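Local coordinates for assembly chaperone of ribosomal protein L4 (Acl4) (Chaetomium thermophilum, PDB 5TQB) that probably binds newly made ribosomal protein L4 on a curved array of tetratricopeptide-type helices and protects it until it is assembled into the ribosome, at residues I51-G56 against N63-A68; A44-G49 against P85-W90; Q93-E96 against D101-A104. All blocks are in the same frame, centred on the assembly; numbering follows the deposited sequence.

Interaction 1: residues I51-G56 against N63-A68; sequences IHVELG and NYYAAA
His52 and Tyr64 mark the closest backbone approach between residues 51-56 and 63-68, on helices 41-54 and 58-71, with 8.7 Å from His52 CA to Tyr64 CA, and the two helices run roughly antiparallel as the hairpin of a predicted TPR repeat. At this spacing the helices meet through side chains alone, without a hydrogen bond between the two segments. Tyr64 reaches over one face of the His52 imidazole with the CD2-CE2 side of its ring. Its CE2 stands 3.4 Å above the imidazole plane, displaced toward the rim, and comes within 3.5 Å of His52 CE1. The ring planes are turned 42° apart, so the rings meet at a slant. His52 CG lies anti to its carbonyl carbon (chi1 -75°), which folds the imidazole back along the helix and lets ND1 donate to Leu48 O. That bond fixes the ring's rotation, while Leu55 CD1 lies over the opposite face. With an alanine here, Tyr64 CE2 would probably lose the imidazole face beneath it, Leu48 O the N-H of ND1, and a gap would open between the helices. One position on, Val53 CG2 meets the Tyr65 ring at its edge, in the ring plane, 4.0 Å from CE2. Beyond Val53 the chain turns at Gly56, whose positive phi (85°) closes a Schellman motif; its N bonds to Val53 O at 3.0 Å. The Tyr64 hydroxyl is anchored farther out, on Arg28 NH2. Helix 20-32 packs against Ile51 and Leu55, and helix 86-94 comes up beside Val53 and Tyr65, stacking Trp90 on the Tyr65 ring.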
loop_
_atom_site.group_PDB
_atom_site.type_symbol
_atom_site.label_atom_id
_atom_site.label_comp_id
_atom_site.label_asym_id
_atom_site.label_seq_id
_atom_site.Cartn_x
_atom_site.Cartn_y
_atom_site.Cartn_z
ATOM N N ILE B 51 0.335 4.807 18.166
ATOM C CA ILE B 51 -0.358 3.582 18.544
ATOM C C ILE B 51 -1.862 3.763 18.468
ATOM O O ILE B 51 -2.572 2.909 17.941
ATOM C CB ILE B 51 0.040 3.125 19.964
ATOM C CG1 ILE B 51 1.496 2.659 19.970
ATOM C CG2 ILE B 51 -0.857 1.984 20.447
ATOM C CD1 ILE B 51 2.113 2.541 21.368
ATOM N N HIS B 52 -2.347 4.879 18.995
ATOM C CA HIS B 52 -3.776 5.125 19.021
ATOM C C HIS B 52 -4.315 5.517 17.645
ATOM O O HIS B 52 -5.508 5.383 17.384
ATOM C CB HIS B 52 -4.108 6.166 20.087
ATOM C CG HIS B 52 -4.034 5.623 21.480
ATOM N ND1 HIS B 52 -2.840 5.430 22.142
ATOM C CD2 HIS B 52 -5.004 5.199 22.323
ATOM C CE1 HIS B 52 -3.080 4.928 23.339
ATOM N NE2 HIS B 52 -4.385 4.778 23.475
ATOM N N VAL B 53 -3.435 5.981 16.763
ATOM C CA VAL B 53 -3.811 6.214 15.373
ATOM C C VAL B 53 -4.059 4.870 14.716
ATOM O O VAL B 53 -5.064 4.671 14.038
ATOM C CB VAL B 53 -2.706 6.976 14.598
ATOM C CG1 VAL B 53 -2.689 6.601 13.111
ATOM C CG2 VAL B 53 -2.880 8.474 14.762
ATOM N N GLU B 54 -3.129 3.948 14.925
ATOM C CA GLU B 54 -3.236 2.617 14.351
ATOM C C GLU B 54 -4.442 1.874 14.925
ATOM O O GLU B 54 -4.973 0.967 14.289
ATOM C CB GLU B 54 -1.951 1.828 14.607
ATOM C CG GLU B 54 -0.697 2.519 14.083
ATOM C CD GLU B 54 -0.085 1.814 12.885
ATOM O OE1 GLU B 54 0.450 2.506 11.992
ATOM O OE2 GLU B 54 -0.130 0.567 12.841
ATOM N N LEU B 55 -4.873 2.269 16.122
ATOM C CA LEU B 55 -6.042 1.665 16.762
ATOM C C LEU B 55 -7.356 2.263 16.263
ATOM O O LEU B 55 -8.430 1.717 16.520
ATOM C CB LEU B 55 -5.972 1.840 18.279
ATOM C CG LEU B 55 -5.026 0.931 19.069
ATOM C CD1 LEU B 55 -5.042 1.317 20.547
ATOM C CD2 LEU B 55 -5.389 -0.540 18.891
ATOM N N GLY B 56 -7.272 3.392 15.570
ATOM C CA GLY B 56 -8.455 4.080 15.094
ATOM C C GLY B 56 -9.060 5.010 16.133
ATOM O O GLY B 56 -10.132 5.574 15.911
ATOM N N ASN B 63 -4.871 14.014 21.534
ATOM C CA ASN B 63 -4.436 14.451 22.857
ATOM C C ASN B 63 -2.967 14.103 23.136
ATOM O O ASN B 63 -2.237 14.896 23.733
ATOM C CB ASN B 63 -5.346 13.851 23.932
ATOM C CG ASN B 63 -6.788 14.311 23.799
ATOM O OD1 ASN B 63 -7.055 15.481 23.516
ATOM N ND2 ASN B 63 -7.724 13.389 23.995
ATOM N N TYR B 64 -2.532 12.930 22.688
ATOM C CA TYR B 64 -1.155 12.494 22.905
ATOM C C TYR B 64 -0.189 13.319 22.064
ATOM O O TYR B 64 0.851 13.767 22.551
ATOM C CB TYR B 64 -0.996 11.008 22.570
ATOM C CG TYR B 64 -1.487 10.069 23.653
ATOM C CD1 TYR B 64 -0.964 10.128 24.937
ATOM C CD2 TYR B 64 -2.451 9.108 23.385
ATOM C CE1 TYR B 64 -1.401 9.275 25.924
ATOM C CE2 TYR B 64 -2.893 8.246 24.368
ATOM C CZ TYR B 64 -2.360 8.334 25.638
ATOM O OH TYR B 64 -2.787 7.482 26.631
ATOM N N TYR B 65 -0.541 13.515 20.799
ATOM C CA TYR B 65 0.281 14.300 19.892
ATOM C C TYR B 65 0.324 15.758 20.349
ATOM O O TYR B 65 1.352 16.419 20.225
ATOM C CB TYR B 65 -0.257 14.193 18.459
ATOM C CG TYR B 65 0.207 12.965 17.698
ATOM C CD1 TYR B 65 1.555 12.641 17.615
ATOM C CD2 TYR B 65 -0.704 12.130 17.060
ATOM C CE1 TYR B 65 1.983 11.523 16.922
ATOM C CE2 TYR B 65 -0.285 11.008 16.361
ATOM C CZ TYR B 65 1.060 10.710 16.294
ATOM O OH TYR B 65 1.486 9.594 15.599
ATOM N N ALA B 66 -0.787 16.249 20.891
ATOM C CA ALA B 66 -0.852 17.614 21.414
ATOM C C ALA B 66 0.042 17.782 22.644
ATOM O O ALA B 66 0.736 18.791 22.790
ATOM C CB ALA B 66 -2.288 17.974 21.758
ATOM N N ALA B 67 0.018 16.790 23.530
ATOM C CA ALA B 67 0.841 16.821 24.733
ATOM C C ALA B 67 2.319 16.755 24.363
ATOM O O ALA B 67 3.162 17.358 25.024
ATOM C CB ALA B 67 0.472 15.673 25.652
ATOM N N ALA B 68 2.627 16.029 23.295
ATOM C CA ALA B 68 4.000 15.929 22.820
ATOM C C ALA B 68 4.507 17.292 22.359
ATOM O O ALA B 68 5.672 17.640 22.579
ATOM C CB ALA B 68 4.096 14.910 21.696
#

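Interaction 2: residues A44-G49 against P85-W90; sequences ALTLLG and PEKFLW
Thr46 faces Glu86 and Lys87 where helix 41-54 of the predicted TPR repeat packs against helix 86-94, a helix-on-helix step of the alpha-solenoid. The helices come close here, 6.3 Å from Thr46 CA to Lys87 CA. Glu86 reaches across to helix 41-54. Its CB leaves the backbone toward that helix, and CG, anti to the backbone N (chi1 179°), passes along the edge of the Trp90 indole, 3.6 Å from CD1 and in the ring plane. The chain then stays extended through CD, where the carboxylate forks. OE1 lies 4.1 Å from Thr46 CG2, a loose methyl contact, and takes its hydrogen bond from Gln50 NE2; OE2 is bonded to Tyr65 OH. With both oxygens engaged, the carboxylate is held between two helices, beside a bound PEG molecule probably from the crystallisation liquor. Lys87 rises on the other flank, its CD coming no nearer than 4.3 Å to Thr46 OG1 and its NZ continuing to Gly84 O and Gly82 O. A water bridges the Thr46 hydroxyl and the Lys87 backbone: it donates to Thr46 OG1, itself bonded to Gly42 O, and accepts from Lys87 N, its oxygen 2.9 Å from both Thr46 OG1 and Lys87 N.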
loop_
_atom_site.group_PDB
_atom_site.type_symbol
_atom_site.label_atom_id
_atom_site.label_comp_id
_atom_site.label_asym_id
_atom_site.label_seq_id
_atom_site.Cartn_x
_atom_site.Cartn_y
_atom_site.Cartn_z
ATOM N N ALA B 44 7.862 9.541 23.913
ATOM C CA ALA B 44 6.882 8.648 24.523
ATOM C C ALA B 44 5.456 9.016 24.117
ATOM O O ALA B 44 4.645 8.148 23.786
ATOM C CB ALA B 44 7.018 8.673 26.030
ATOM N N LEU B 45 5.149 10.305 24.158
ATOM C CA LEU B 45 3.829 10.779 23.769
ATOM C C LEU B 45 3.617 10.588 22.269
ATOM O O LEU B 45 2.520 10.252 21.826
ATOM C CB LEU B 45 3.662 12.243 24.170
ATOM C CG LEU B 45 3.631 12.470 25.681
ATOM C CD1 LEU B 45 3.920 13.928 26.029
ATOM C CD2 LEU B 45 2.288 12.031 26.245
ATOM N N THR B 46 4.674 10.788 21.490
ATOM C CA THR B 46 4.611 10.552 20.054
ATOM C C THR B 46 4.222 9.103 19.787
ATOM O O THR B 46 3.329 8.830 18.980
ATOM C CB THR B 46 5.962 10.853 19.383
ATOM O OG1 THR B 46 6.227 12.255 19.468
ATOM C CG2 THR B 46 5.966 10.443 17.923
ATOM N N LEU B 47 4.889 8.180 20.481
ATOM C CA LEU B 47 4.650 6.756 20.294
ATOM C C LEU B 47 3.224 6.388 20.671
ATOM O O LEU B 47 2.549 5.656 19.951
ATOM C CB LEU B 47 5.635 5.940 21.129
ATOM C CG LEU B 47 5.458 4.424 21.095
ATOM C CD1 LEU B 47 5.601 3.903 19.682
ATOM C CD2 LEU B 47 6.472 3.756 22.013
ATOM N N LEU B 48 2.767 6.899 21.807
ATOM C CA LEU B 48 1.390 6.689 22.226
ATOM C C LEU B 48 0.419 7.261 21.189
ATOM O O LEU B 48 -0.693 6.759 21.023
ATOM C CB LEU B 48 1.154 7.323 23.599
ATOM C CG LEU B 48 1.590 6.473 24.794
ATOM C CD1 LEU B 48 1.693 7.324 26.050
ATOM C CD2 LEU B 48 0.619 5.331 25.010
ATOM N N GLY B 49 0.856 8.300 20.483
ATOM C CA GLY B 49 0.061 8.898 19.428
ATOM C C GLY B 49 -0.062 7.979 18.227
ATOM O O GLY B 49 -1.168 7.747 17.735
ATOM N N PRO B 85 9.316 15.858 13.977
ATOM C CA PRO B 85 8.284 16.705 13.365
ATOM C C PRO B 85 6.950 15.989 13.137
ATOM O O PRO B 85 5.951 16.646 12.830
ATOM C CB PRO B 85 8.912 17.101 12.027
ATOM C CG PRO B 85 9.858 15.999 11.714
ATOM C CD PRO B 85 10.389 15.517 13.026
ATOM N N GLU B 86 6.948 14.668 13.302
ATOM C CA GLU B 86 5.791 13.822 13.024
ATOM C C GLU B 86 4.534 14.301 13.741
ATOM O O GLU B 86 3.446 14.318 13.157
ATOM C CB GLU B 86 6.105 12.374 13.428
ATOM C CG GLU B 86 4.969 11.381 13.211
ATOM C CD GLU B 86 5.268 10.000 13.781
ATOM O OE1 GLU B 86 6.461 9.652 13.910
ATOM O OE2 GLU B 86 4.306 9.267 14.106
ATOM N N LYS B 87 4.686 14.694 15.001
ATOM C CA LYS B 87 3.547 15.131 15.807
ATOM C C LYS B 87 2.838 16.368 15.234
ATOM O O LYS B 87 1.620 16.505 15.368
ATOM C CB LYS B 87 3.981 15.395 17.252
ATOM C CG LYS B 87 5.117 16.393 17.407
ATOM C CD LYS B 87 5.602 16.442 18.854
ATOM C CE LYS B 87 6.779 17.389 19.038
ATOM N NZ LYS B 87 8.041 16.870 18.435
ATOM N N PHE B 88 3.590 17.267 14.606
ATOM C CA PHE B 88 2.992 18.459 14.010
ATOM C C PHE B 88 2.142 18.071 12.810
ATOM O O PHE B 88 1.040 18.587 12.622
ATOM C CB PHE B 88 4.070 19.458 13.578
ATOM C CG PHE B 88 4.917 19.959 14.710
ATOM C CD1 PHE B 88 4.433 20.916 15.583
ATOM C CD2 PHE B 88 6.198 19.474 14.899
ATOM C CE1 PHE B 88 5.212 21.378 16.628
ATOM C CE2 PHE B 88 6.983 19.933 15.939
ATOM C CZ PHE B 88 6.488 20.888 16.804
ATOM N N LEU B 89 2.661 17.145 12.009
ATOM C CA LEU B 89 2.007 16.734 10.774
ATOM C C LEU B 89 0.721 15.976 11.067
ATOM O O LEU B 89 -0.272 16.126 10.350
ATOM C CB LEU B 89 2.951 15.879 9.923
ATOM C CG LEU B 89 4.341 16.479 9.676
ATOM C CD1 LEU B 89 5.189 15.550 8.818
ATOM C CD2 LEU B 89 4.256 17.860 9.035
ATOM N N TRP B 90 0.731 15.166 12.124
ATOM C CA TRP B 90 -0.462 14.417 12.499
ATOM C C TRP B 90 -1.556 15.327 13.036
ATOM O O TRP B 90 -2.735 15.086 12.791
ATOM C CB TRP B 90 -0.139 13.335 13.530
ATOM C CG TRP B 90 0.209 12.023 12.903
ATOM C CD1 TRP B 90 1.424 11.406 12.913
ATOM C CD2 TRP B 90 -0.664 11.173 12.151
ATOM N NE1 TRP B 90 1.361 10.223 12.222
ATOM C CE2 TRP B 90 0.089 10.054 11.746
ATOM C CE3 TRP B 90 -2.013 11.246 11.787
ATOM C CZ2 TRP B 90 -0.458 9.018 10.992
ATOM C CZ3 TRP B 90 -2.556 10.212 11.040
ATOM C CH2 TRP B 90 -1.779 9.114 10.652
HETATM O O HOH W 1 6.605 13.637 16.976
#

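Interaction 3: residues Q93-E96 against D101-A104; sequences QLSE and DSVA
The turn of the antiparallel helical hairpin formed by helices 86-94 and 100-125 of the solenoid is fastened where Ser95 meets Asp101 and Ser102. Ser95 is where the backbone has left helical angles (psi 131°), and its CA comes within 6.0 Å of Ser102 CA in the first turn of the following helix. The side chain of Ser95 points across the turn, OG anti to the backbone N (chi1 173°), and donates a short hydrogen bond of 2.6 Å to Asp101 OD2. The donor arrives on the anti side of the carboxylate, 20° out of its plane. Ser95 OG also bonds to Gly98 N within the turn, so one hydroxyl is gripped from two directions and ties both the turn and the next helix to the end of helix 86-94. Ser102 approaches from beside it: its OG sits 3.5 Å from Ser95 CB, a van der Waals contact, while its own hydrogen bond goes back to Ala92 O. Two serines thus stitch the helices together in opposite senses, one reaching forward to Asp101, the other back to the last turn of helix 86-94. Arg62 of helix 58-71 pins the same helix end, bonding to Leu94 O through NH2 and forming a salt bridge with Glu96 OE2 through NE, which probably eases the approach of two like charges: Glu96 OE1 remains 5.0 Å from Asp101 OD2.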
loop_
_atom_site.group_PDB
_atom_site.type_symbol
_atom_site.label_atom_id
_atom_site.label_comp_id
_atom_site.label_asym_id
_atom_site.label_seq_id
_atom_site.Cartn_x
_atom_site.Cartn_y
_atom_site.Cartn_z
ATOM N N GLN B 93 -3.503 16.848 10.159
ATOM C CA GLN B 93 -4.480 15.960 9.538
ATOM C C GLN B 93 -5.659 15.688 10.456
ATOM O O GLN B 93 -6.796 15.527 10.001
ATOM C CB GLN B 93 -3.837 14.634 9.150
ATOM C CG GLN B 93 -3.012 14.709 7.885
ATOM C CD GLN B 93 -2.443 13.368 7.448
ATOM O OE1 GLN B 93 -1.612 13.316 6.542
ATOM N NE2 GLN B 93 -2.885 12.279 8.080
ATOM N N LEU B 94 -5.380 15.639 11.752
ATOM C CA LEU B 94 -6.397 15.327 12.750
ATOM C C LEU B 94 -7.188 16.559 13.176
ATOM O O LEU B 94 -8.138 16.454 13.951
ATOM C CB LEU B 94 -5.745 14.668 13.974
ATOM C CG LEU B 94 -5.570 13.146 13.888
ATOM C CD1 LEU B 94 -5.059 12.701 12.522
ATOM C CD2 LEU B 94 -4.657 12.624 14.999
ATOM N N SER B 95 -6.800 17.723 12.662
ATOM C CA SER B 95 -7.454 18.978 13.018
ATOM C C SER B 95 -8.941 18.932 12.712
ATOM O O SER B 95 -9.347 18.541 11.620
ATOM C CB SER B 95 -6.823 20.142 12.261
ATOM O OG SER B 95 -7.554 21.335 12.490
ATOM N N GLU B 96 -9.742 19.338 13.688
ATOM C CA GLU B 96 -11.192 19.291 13.571
ATOM C C GLU B 96 -11.713 20.537 12.855
ATOM O O GLU B 96 -12.801 20.523 12.288
ATOM C CB GLU B 96 -11.839 19.143 14.951
ATOM C CG GLU B 96 -11.236 20.034 16.040
ATOM C CD GLU B 96 -10.054 19.388 16.761
ATOM O OE1 GLU B 96 -8.898 19.796 16.506
ATOM O OE2 GLU B 96 -10.284 18.477 17.587
ATOM N N ASP B 101 -6.029 26.009 10.317
ATOM C CA ASP B 101 -5.481 25.294 11.464
ATOM C C ASP B 101 -4.558 24.159 11.019
ATOM O O ASP B 101 -3.524 23.907 11.645
ATOM C CB ASP B 101 -6.610 24.747 12.340
ATOM C CG ASP B 101 -6.106 24.185 13.658
ATOM O OD1 ASP B 101 -5.751 24.983 14.550
ATOM O OD2 ASP B 101 -6.074 22.947 13.806
ATOM N N SER B 102 -4.932 23.480 9.937
ATOM C CA SER B 102 -4.113 22.402 9.390
ATOM C C SER B 102 -2.839 22.947 8.764
ATOM O O SER B 102 -1.756 22.405 8.979
ATOM C CB SER B 102 -4.890 21.610 8.343
ATOM O OG SER B 102 -5.953 20.897 8.937
ATOM N N VAL B 103 -2.978 24.012 7.979
ATOM C CA VAL B 103 -1.833 24.648 7.338
ATOM C C VAL B 103 -0.829 25.148 8.380
ATOM O O VAL B 103 0.383 25.036 8.189
ATOM C CB VAL B 103 -2.272 25.830 6.465
ATOM C CG1 VAL B 103 -1.057 26.553 5.892
ATOM C CG2 VAL B 103 -3.173 25.347 5.342
ATOM N N ALA B 104 -1.344 25.709 9.469
ATOM C CA ALA B 104 -0.503 26.203 10.552
ATOM C C ALA B 104 0.330 25.064 11.137
ATOM O O ALA B 104 1.538 25.201 11.318
ATOM C CB ALA B 104 -1.357 26.854 11.634
#

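Overall arrangement
From the N terminus, helix 41-54 enters first and contributes to two contacts. Interaction 1 closes the short hairpin to helix 58-71. Interaction 2 closes a wider loop that contains it, bringing helix 86-94 back onto helix 41-54. Their centres are 7 Å apart, and they touch, Ala68 CB packing on Lys87 CD, so that three helices pack against one another. Interaction 3 follows in series, starting on helix 86-94 just beyond interaction 2 and closing the turn into the long helix 100-125; its centre lies about 14 Å from that of interaction 2. Together the three contacts join helices 41-54, 58-71, 86-94 and 100-125, several of whose side chains also meet the other protein's chain.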